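Local coordinates for protein thin, isoform D (Drosophila melanogaster, PDB 6XG7) that forms the NHL-repeat beta-propeller, probably a protein-binding module, of a longer RING-finger protein that likely acts in ubiquitin transfer, at residues G137-P142 with V155-N160; Q23-K28 with S265-F270; G43-P48 with Q70-N75. All blocks are in the same frame, centred on the assembly; numbering follows the deposited sequence.

Contact 1: G137-P142 with V155-N160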
# COMPACT_ATOMS: atom_id res chain seq x y z
N GLY A 137 -0.83 -20.44 -0.39
CA GLY A 137 -1.87 -19.98 0.51
C GLY A 137 -1.42 -19.74 1.93
O GLY A 137 -2.25 -19.36 2.76
N LYS A 138 -0.16 -19.98 2.25
CA LYS A 138 0.42 -19.63 3.53
C LYS A 138 1.41 -18.49 3.34
O LYS A 138 1.95 -18.31 2.25
CB LYS A 138 1.09 -20.85 4.15
CG LYS A 138 0.09 -21.94 4.55
CD LYS A 138 0.71 -22.99 5.42
CE LYS A 138 -0.30 -24.06 5.75
NZ LYS A 138 0.30 -25.09 6.63
N PHE A 139 1.62 -17.73 4.40
CA PHE A 139 2.40 -16.50 4.34
C PHE A 139 3.50 -16.47 5.39
O PHE A 139 3.40 -17.07 6.47
CB PHE A 139 1.53 -15.26 4.60
CG PHE A 139 0.32 -15.15 3.71
CD1 PHE A 139 0.46 -14.72 2.42
CD2 PHE A 139 -0.94 -15.45 4.17
CE1 PHE A 139 -0.64 -14.60 1.57
CE2 PHE A 139 -2.04 -15.33 3.34
CZ PHE A 139 -1.88 -14.90 2.03
N ASN A 140 4.52 -15.69 5.10
CA ASN A 140 5.47 -15.24 6.11
C ASN A 140 5.48 -13.72 6.03
O ASN A 140 6.24 -13.13 5.26
CB ASN A 140 6.86 -15.83 5.93
CG ASN A 140 6.99 -17.21 6.55
OD1 ASN A 140 6.72 -17.40 7.73
ND2 ASN A 140 7.43 -18.17 5.75
N TYR A 141 4.63 -13.10 6.84
CA TYR A 141 4.48 -11.66 6.99
C TYR A 141 3.84 -11.05 5.75
O TYR A 141 4.50 -10.34 4.97
CB TYR A 141 5.81 -10.96 7.32
CG TYR A 141 6.50 -11.59 8.49
CD1 TYR A 141 6.12 -11.31 9.82
CD2 TYR A 141 7.52 -12.50 8.29
CE1 TYR A 141 6.76 -11.92 10.89
CE2 TYR A 141 8.14 -13.13 9.35
CZ TYR A 141 7.77 -12.83 10.64
OH TYR A 141 8.42 -13.48 11.66
N PRO A 142 2.56 -11.30 5.52
CA PRO A 142 1.87 -10.59 4.45
C PRO A 142 1.86 -9.10 4.76
O PRO A 142 1.62 -8.69 5.89
CB PRO A 142 0.46 -11.18 4.48
CG PRO A 142 0.25 -11.55 5.91
CD PRO A 142 1.61 -12.00 6.41
N VAL A 155 -1.29 -10.26 -2.86
CA VAL A 155 -0.64 -10.10 -1.56
C VAL A 155 0.87 -10.13 -1.73
O VAL A 155 1.42 -11.06 -2.34
CB VAL A 155 -1.05 -11.24 -0.60
CG1 VAL A 155 -0.34 -11.06 0.77
CG2 VAL A 155 -2.53 -11.30 -0.43
N CYS A 156 1.49 -9.13 -1.20
CA CYS A 156 2.99 -9.18 -0.99
C CYS A 156 3.42 -10.00 0.26
O CYS A 156 3.13 -9.66 1.42
CB CYS A 156 3.56 -7.79 -0.78
SG CYS A 156 3.69 -6.83 -2.25
N ASP A 157 3.91 -11.19 -0.02
CA ASP A 157 4.22 -12.17 1.02
C ASP A 157 5.70 -11.98 1.32
O ASP A 157 6.56 -12.62 0.72
CB ASP A 157 3.90 -13.55 0.45
CG ASP A 157 4.10 -14.67 1.43
OD1 ASP A 157 4.44 -14.39 2.59
OD2 ASP A 157 3.90 -15.83 1.00
N LYS A 158 5.98 -11.06 2.24
CA LYS A 158 7.27 -10.38 2.26
C LYS A 158 8.43 -11.35 2.45
O LYS A 158 9.39 -11.34 1.67
CB LYS A 158 7.27 -9.32 3.37
CG LYS A 158 8.58 -8.55 3.44
CD LYS A 158 8.51 -7.43 4.45
CE LYS A 158 8.66 -7.90 5.88
NZ LYS A 158 10.07 -8.21 6.28
N GLU A 159 8.39 -12.17 3.50
CA GLU A 159 9.53 -13.03 3.79
C GLU A 159 9.55 -14.29 2.93
O GLU A 159 10.51 -15.05 3.01
CB GLU A 159 9.64 -13.33 5.28
CG GLU A 159 10.17 -12.16 6.08
CD GLU A 159 11.48 -11.64 5.53
OE1 GLU A 159 12.42 -12.46 5.40
OE2 GLU A 159 11.53 -10.44 5.19
N ASN A 160 8.52 -14.53 2.12
CA ASN A 160 8.60 -15.56 1.09
C ASN A 160 8.99 -14.99 -0.27
O ASN A 160 9.01 -15.73 -1.26
CB ASN A 160 7.29 -16.33 1.00
CG ASN A 160 7.04 -17.21 2.21
OD1 ASN A 160 7.96 -17.67 2.88
ND2 ASN A 160 5.77 -17.43 2.51

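Contact 2: Q23-K28 with S265-F270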
# COMPACT_ATOMS: atom_id res chain seq x y z
N GLN A 23 -0.72 17.84 -15.29
CA GLN A 23 -0.56 19.17 -14.70
C GLN A 23 -0.84 19.13 -13.19
O GLN A 23 -0.12 19.76 -12.40
CB GLN A 23 -1.50 20.16 -15.39
N VAL A 24 -1.88 18.42 -12.78
CA VAL A 24 -2.17 18.28 -11.36
C VAL A 24 -0.98 17.67 -10.62
O VAL A 24 -0.62 18.13 -9.53
CB VAL A 24 -3.45 17.44 -11.19
CG1 VAL A 24 -3.67 17.05 -9.75
CG2 VAL A 24 -4.65 18.22 -11.73
N TYR A 25 -0.33 16.67 -11.22
CA TYR A 25 0.80 16.01 -10.55
C TYR A 25 2.04 16.89 -10.56
O TYR A 25 2.79 16.92 -9.58
CB TYR A 25 1.08 14.63 -11.16
CG TYR A 25 -0.11 13.68 -11.04
CD1 TYR A 25 -0.98 13.73 -9.95
CD2 TYR A 25 -0.38 12.73 -12.03
CE1 TYR A 25 -2.08 12.87 -9.85
CE2 TYR A 25 -1.47 11.88 -11.94
CZ TYR A 25 -2.31 11.95 -10.85
OH TYR A 25 -3.39 11.11 -10.76
N LEU A 26 2.28 17.64 -11.64
CA LEU A 26 3.45 18.52 -11.67
C LEU A 26 3.38 19.62 -10.62
O LEU A 26 4.43 20.12 -10.19
CB LEU A 26 3.65 19.10 -13.07
CG LEU A 26 4.20 18.08 -14.08
CD1 LEU A 26 4.11 18.62 -15.50
CD2 LEU A 26 5.63 17.71 -13.74
N ARG A 27 2.18 20.00 -10.18
CA ARG A 27 2.01 21.03 -9.17
C ARG A 27 2.23 20.54 -7.74
O ARG A 27 2.35 21.38 -6.83
CB ARG A 27 0.58 21.59 -9.21
CG ARG A 27 0.24 22.44 -10.41
CD ARG A 27 -1.26 22.61 -10.43
NE ARG A 27 -1.75 23.44 -11.52
CZ ARG A 27 -3.04 23.55 -11.83
NH1 ARG A 27 -3.94 22.87 -11.12
NH2 ARG A 27 -3.42 24.33 -12.82
N LYS A 28 2.27 19.23 -7.50
CA LYS A 28 2.30 18.72 -6.13
C LYS A 28 3.54 19.18 -5.37
O LYS A 28 4.66 19.11 -5.88
CB LYS A 28 2.27 17.19 -6.15
CG LYS A 28 1.03 16.58 -6.77
CD LYS A 28 -0.22 16.87 -5.95
CE LYS A 28 -1.45 16.19 -6.56
NZ LYS A 28 -2.71 16.76 -6.05
N SER A 265 8.54 6.48 -17.01
CA SER A 265 9.49 7.58 -16.99
C SER A 265 9.16 8.54 -15.86
O SER A 265 8.00 8.73 -15.49
CB SER A 265 9.52 8.31 -18.34
OG SER A 265 8.28 8.90 -18.66
N PHE A 266 10.21 9.15 -15.30
CA PHE A 266 10.06 10.06 -14.17
C PHE A 266 9.26 11.29 -14.57
O PHE A 266 9.50 11.88 -15.62
CB PHE A 266 11.44 10.49 -13.69
CG PHE A 266 11.40 11.54 -12.61
CD1 PHE A 266 11.22 11.19 -11.27
CD2 PHE A 266 11.56 12.88 -12.94
CE1 PHE A 266 11.19 12.16 -10.29
CE2 PHE A 266 11.51 13.86 -11.94
CZ PHE A 266 11.32 13.48 -10.62
N LEU A 267 8.34 11.69 -13.68
CA LEU A 267 7.56 12.91 -13.85
C LEU A 267 7.86 13.96 -12.79
O LEU A 267 8.12 15.11 -13.13
CB LEU A 267 6.06 12.59 -13.86
CG LEU A 267 5.12 13.78 -14.08
CD1 LEU A 267 5.35 14.42 -15.45
CD2 LEU A 267 3.66 13.38 -13.89
N LYS A 268 7.85 13.60 -11.51
CA LYS A 268 7.86 14.59 -10.44
C LYS A 268 8.29 13.95 -9.13
O LYS A 268 7.97 12.80 -8.86
CB LYS A 268 6.42 15.13 -10.31
CG LYS A 268 6.16 16.01 -9.15
CD LYS A 268 6.75 17.37 -9.35
CE LYS A 268 6.23 18.26 -8.25
NZ LYS A 268 6.67 19.64 -8.40
N THR A 269 8.97 14.73 -8.30
CA THR A 269 9.19 14.36 -6.91
C THR A 269 8.90 15.53 -5.99
O THR A 269 9.04 16.70 -6.37
CB THR A 269 10.63 13.80 -6.67
OG1 THR A 269 10.73 13.29 -5.34
CG2 THR A 269 11.69 14.87 -6.90
N PHE A 270 8.46 15.21 -4.78
CA PHE A 270 8.30 16.20 -3.73
C PHE A 270 8.53 15.55 -2.37
O PHE A 270 8.39 14.33 -2.21
CB PHE A 270 6.93 16.89 -3.79
CG PHE A 270 5.75 15.97 -3.56
CD1 PHE A 270 5.18 15.27 -4.61
CD2 PHE A 270 5.21 15.82 -2.30
CE1 PHE A 270 4.09 14.45 -4.40
CE2 PHE A 270 4.12 14.99 -2.09
CZ PHE A 270 3.56 14.31 -3.16

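Contact 3: G43-P48 with Q70-N75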
# COMPACT_ATOMS: atom_id res chain seq x y z
N GLY A 43 -8.97 8.97 15.58
CA GLY A 43 -8.30 10.04 14.88
C GLY A 43 -6.81 10.16 15.15
O GLY A 43 -6.13 10.91 14.44
N SER A 44 -6.30 9.45 16.14
CA SER A 44 -4.87 9.38 16.41
C SER A 44 -4.35 8.05 15.88
O SER A 44 -5.11 7.08 15.79
CB SER A 44 -4.61 9.47 17.91
OG SER A 44 -4.99 10.73 18.42
N PHE A 45 -3.06 8.01 15.52
CA PHE A 45 -2.43 6.81 14.99
C PHE A 45 -1.21 6.48 15.83
O PHE A 45 -0.61 7.34 16.47
CB PHE A 45 -1.91 7.00 13.55
CG PHE A 45 -2.95 7.47 12.57
CD1 PHE A 45 -4.16 6.85 12.46
CD2 PHE A 45 -2.67 8.55 11.74
CE1 PHE A 45 -5.10 7.30 11.55
CE2 PHE A 45 -3.60 9.00 10.84
CZ PHE A 45 -4.81 8.38 10.74
N THR A 46 -0.82 5.21 15.80
CA THR A 46 0.47 4.80 16.36
C THR A 46 1.12 3.92 15.31
O THR A 46 0.68 2.78 15.09
CB THR A 46 0.35 4.12 17.72
OG1 THR A 46 -0.39 4.97 18.62
CG2 THR A 46 1.74 3.90 18.29
N TRP A 47 2.11 4.47 14.62
CA TRP A 47 2.85 3.79 13.56
C TRP A 47 1.94 3.26 12.47
O TRP A 47 1.92 2.06 12.18
CB TRP A 47 3.80 2.73 14.13
CG TRP A 47 4.85 3.41 15.01
CD1 TRP A 47 5.83 4.29 14.60
CD2 TRP A 47 5.00 3.32 16.44
NE1 TRP A 47 6.58 4.72 15.68
CE2 TRP A 47 6.08 4.14 16.82
CE3 TRP A 47 4.32 2.60 17.44
CZ2 TRP A 47 6.49 4.28 18.14
CZ3 TRP A 47 4.73 2.74 18.75
CH2 TRP A 47 5.79 3.58 19.09
N PRO A 48 1.19 4.13 11.81
CA PRO A 48 0.35 3.70 10.69
C PRO A 48 1.19 3.21 9.52
O PRO A 48 2.32 3.66 9.31
CB PRO A 48 -0.41 4.98 10.32
CG PRO A 48 0.53 6.08 10.70
CD PRO A 48 1.27 5.60 11.92
N GLN A 70 -8.81 2.63 10.65
CA GLN A 70 -9.62 3.84 10.81
C GLN A 70 -10.00 4.37 9.44
O GLN A 70 -9.20 4.35 8.50
CB GLN A 70 -8.90 4.92 11.59
CG GLN A 70 -8.58 4.51 13.02
CD GLN A 70 -8.09 5.69 13.82
OE1 GLN A 70 -8.84 6.61 14.09
NE2 GLN A 70 -6.82 5.69 14.15
N VAL A 71 -11.25 4.83 9.35
CA VAL A 71 -11.81 5.38 8.12
C VAL A 71 -12.21 6.82 8.37
O VAL A 71 -12.89 7.13 9.35
CB VAL A 71 -13.02 4.55 7.65
CG1 VAL A 71 -13.57 5.14 6.36
CG2 VAL A 71 -12.64 3.07 7.49
N PHE A 72 -11.77 7.69 7.46
CA PHE A 72 -12.04 9.11 7.48
C PHE A 72 -12.74 9.49 6.18
O PHE A 72 -12.64 8.78 5.16
CB PHE A 72 -10.73 9.89 7.60
CG PHE A 72 -9.89 9.50 8.79
CD1 PHE A 72 -9.10 8.37 8.77
CD2 PHE A 72 -9.89 10.28 9.93
CE1 PHE A 72 -8.35 8.01 9.87
CE2 PHE A 72 -9.14 9.92 11.03
CZ PHE A 72 -8.38 8.79 11.00
N ASP A 73 -13.44 10.62 6.21
CA ASP A 73 -13.99 11.17 4.97
C ASP A 73 -12.88 11.85 4.16
O ASP A 73 -11.71 11.87 4.54
CB ASP A 73 -15.20 12.05 5.25
CG ASP A 73 -14.86 13.39 5.90
OD1 ASP A 73 -13.70 13.84 5.91
OD2 ASP A 73 -15.83 14.02 6.38
N SER A 74 -13.26 12.37 3.00
CA SER A 74 -12.29 12.95 2.08
C SER A 74 -11.63 14.22 2.62
O SER A 74 -10.61 14.65 2.06
CB SER A 74 -12.93 13.21 0.72
OG SER A 74 -14.05 14.06 0.88
N ASN A 75 -12.15 14.80 3.70
CA ASN A 75 -11.51 15.92 4.38
C ASN A 75 -10.67 15.48 5.57
O ASN A 75 -10.18 16.33 6.32
CB ASN A 75 -12.57 16.93 4.83
CG ASN A 75 -13.20 17.63 3.67
OD1 ASN A 75 -12.52 17.99 2.70
ND2 ASN A 75 -14.50 17.82 3.74

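Contact 1: G137-P142 with V155-N160
Asp157, on strand 153-157, reaches to the connecting loop 137-142 and takes the backbone N-H of Asn140. The carboxylate is sent toward the loop by a chi1 of -177°, which sets CG trans to N. Along this side chain, CB lies 4.1 Å from Phe139 CD1, and CG sits 3.8 Å from the same CD1, at the edge of the ring and near its plane. OD1 accepts from Asn140 N at 2.8 Å through its syn lone pair. OD2 takes Asn160 ND2 at 2.9 Å, and also pairs with Arg162 and Gln164.

Asn160 then passes the link back to the loop: Asn140 ND2 points almost straight at Asn160 OD1 (3.0 Å, 176°), although the two amide planes stand 72° apart. Asn140 OD1 is bound by Gln132. Two backbone bonds complete the join, Glu159 N to Asn140 O at 2.9 Å and Lys158 N to Tyr141 O, the latter arriving from above the carbonyl plane. Pro142 and Asp157 form an antiparallel non-hydrogen-bonded pair. Next to these polar bonds, Val155 CG1 meets Phe139 CE1 at 3.6 Å and also touches the Pro142 ring, joining loop and strand within one propeller blade.

A buried carboxylate with backbone, amide and guanidinium donors around it is probably stabilised as the anion, and its two oxygens tie together loop, strand and the 3-10 segment 158-160.

Contact 2: Q23-K28 with S265-F270
Leu26 and Lys268 bring their CA atoms to 6.0 Å and Lys28 and Phe270 theirs to 6.9 Å, and no backbone-to-backbone hydrogen bond links the two segments. The strand is itself irregular here: Leu267 and Lys268 both face Ile259 in a classic beta bulge, and both direct their CB atoms toward the helical segment.

Lys268 makes the polar link. A chi1 of 171° and a bend at chi2 lay its methylenes along the carbonyls of the other segment: CG is 3.5 Å from Tyr25 O and CE 3.0 Å from Lys28 O. At the tip, NZ donates to Leu26 O at 2.9 Å, from 36° above the carbonyl plane. Lys28 O lies near the same ammonium, but the angle there is too poor for a bond. Leu267 supplies the apolar half, splitting its methyls between two residues: CD1 packs against Leu26 CD2 at 3.7 Å, the two side chains crossing at about a right angle, while CD2 approaches Tyr25 CB at 4.0 Å. Farther along, Lys28 CB rests 3.7 Å from Phe270 CE1.

Beyond the two segments, the Tyr25 ring meets Phe248 and Tyr246 edge-to-face and its hydroxyl bonds Asp242. Lys28 NZ pairs with the terminal carboxylate of Phe307 and with Gly292 O. The N-terminal helix 21-26 thus lies against strand 266-273; Phe248 of strand 247-251 meets the helix through Tyr25, whereas Ile294 of strand 294-298 touches Lys28, past the helix, and Phe270.

Contact 3: G43-P48 with Q70-N75
Gln70 holds the loop 43-48 by both ends of its amide, a join inside the first NHL repeat of the beta-propeller, between strand 68-72 and the segment leading into strand 51-54. OE1 accepts from Gly43 N at 2.8 Å, in the carbonyl plane and on a lone pair, with an N-H...O angle of 166°. NE2 donates to Ser44 O at 2.7 Å, with that oxygen close to the amide plane. Two opposed bonds of this kind define which end of the amide is oxygen and fix its rotation.

The same NE2 lies 3.4 Å from Phe45 CD1, the ring and amide planes being 67° apart. Phe45 and Phe72 approach from opposite directions, with Phe45 CZ 3.6 Å from Phe72 CZ and Phe72 CE1 at the edge of the Phe45 ring, near its plane; their centroids are 5.7 Å apart and the planes steeply inclined at 78°. Gly43 CA comes to the edge of the Phe72 ring, 3.9 Å from CE2. At the backbone angles of Gly43, with positive phi, a CB would be jammed against the carbonyl O of the preceding residue.

In the next shell, Val61 and Leu35 pack on the two phenylalanines, so strands 58-63 and 33-36 flank the pair. Asp63 positions both partners: OD1 takes Thr46 N of the loop, while OD2 takes Gln70 NE2, which thus serves both Ser44 O and Asp63 OD2.

How the contacts relate
Contacts 1 and 3 hold corresponding loops of two NHL repeats, but from different strands: contact 1 from the strand with the aspartate (Asp157, matching Asp63), contact 3 from the next strand with the glutamine (Gln70, matching Gln164, which grips Gly137 N and Lys138 O). Their centres are 25 Å apart, their nearest atoms about 12 Å. Contact 2 is of another kind, an N-terminal helix laid on a late strand; it spans the sequence holding the other two. It lies on the opposite side of the chain's centre from contact 1, with centres 32 Å apart. Strand 33-36 pairs with 303-306, so N-terminal and C-terminal strands share a blade and help close the ring.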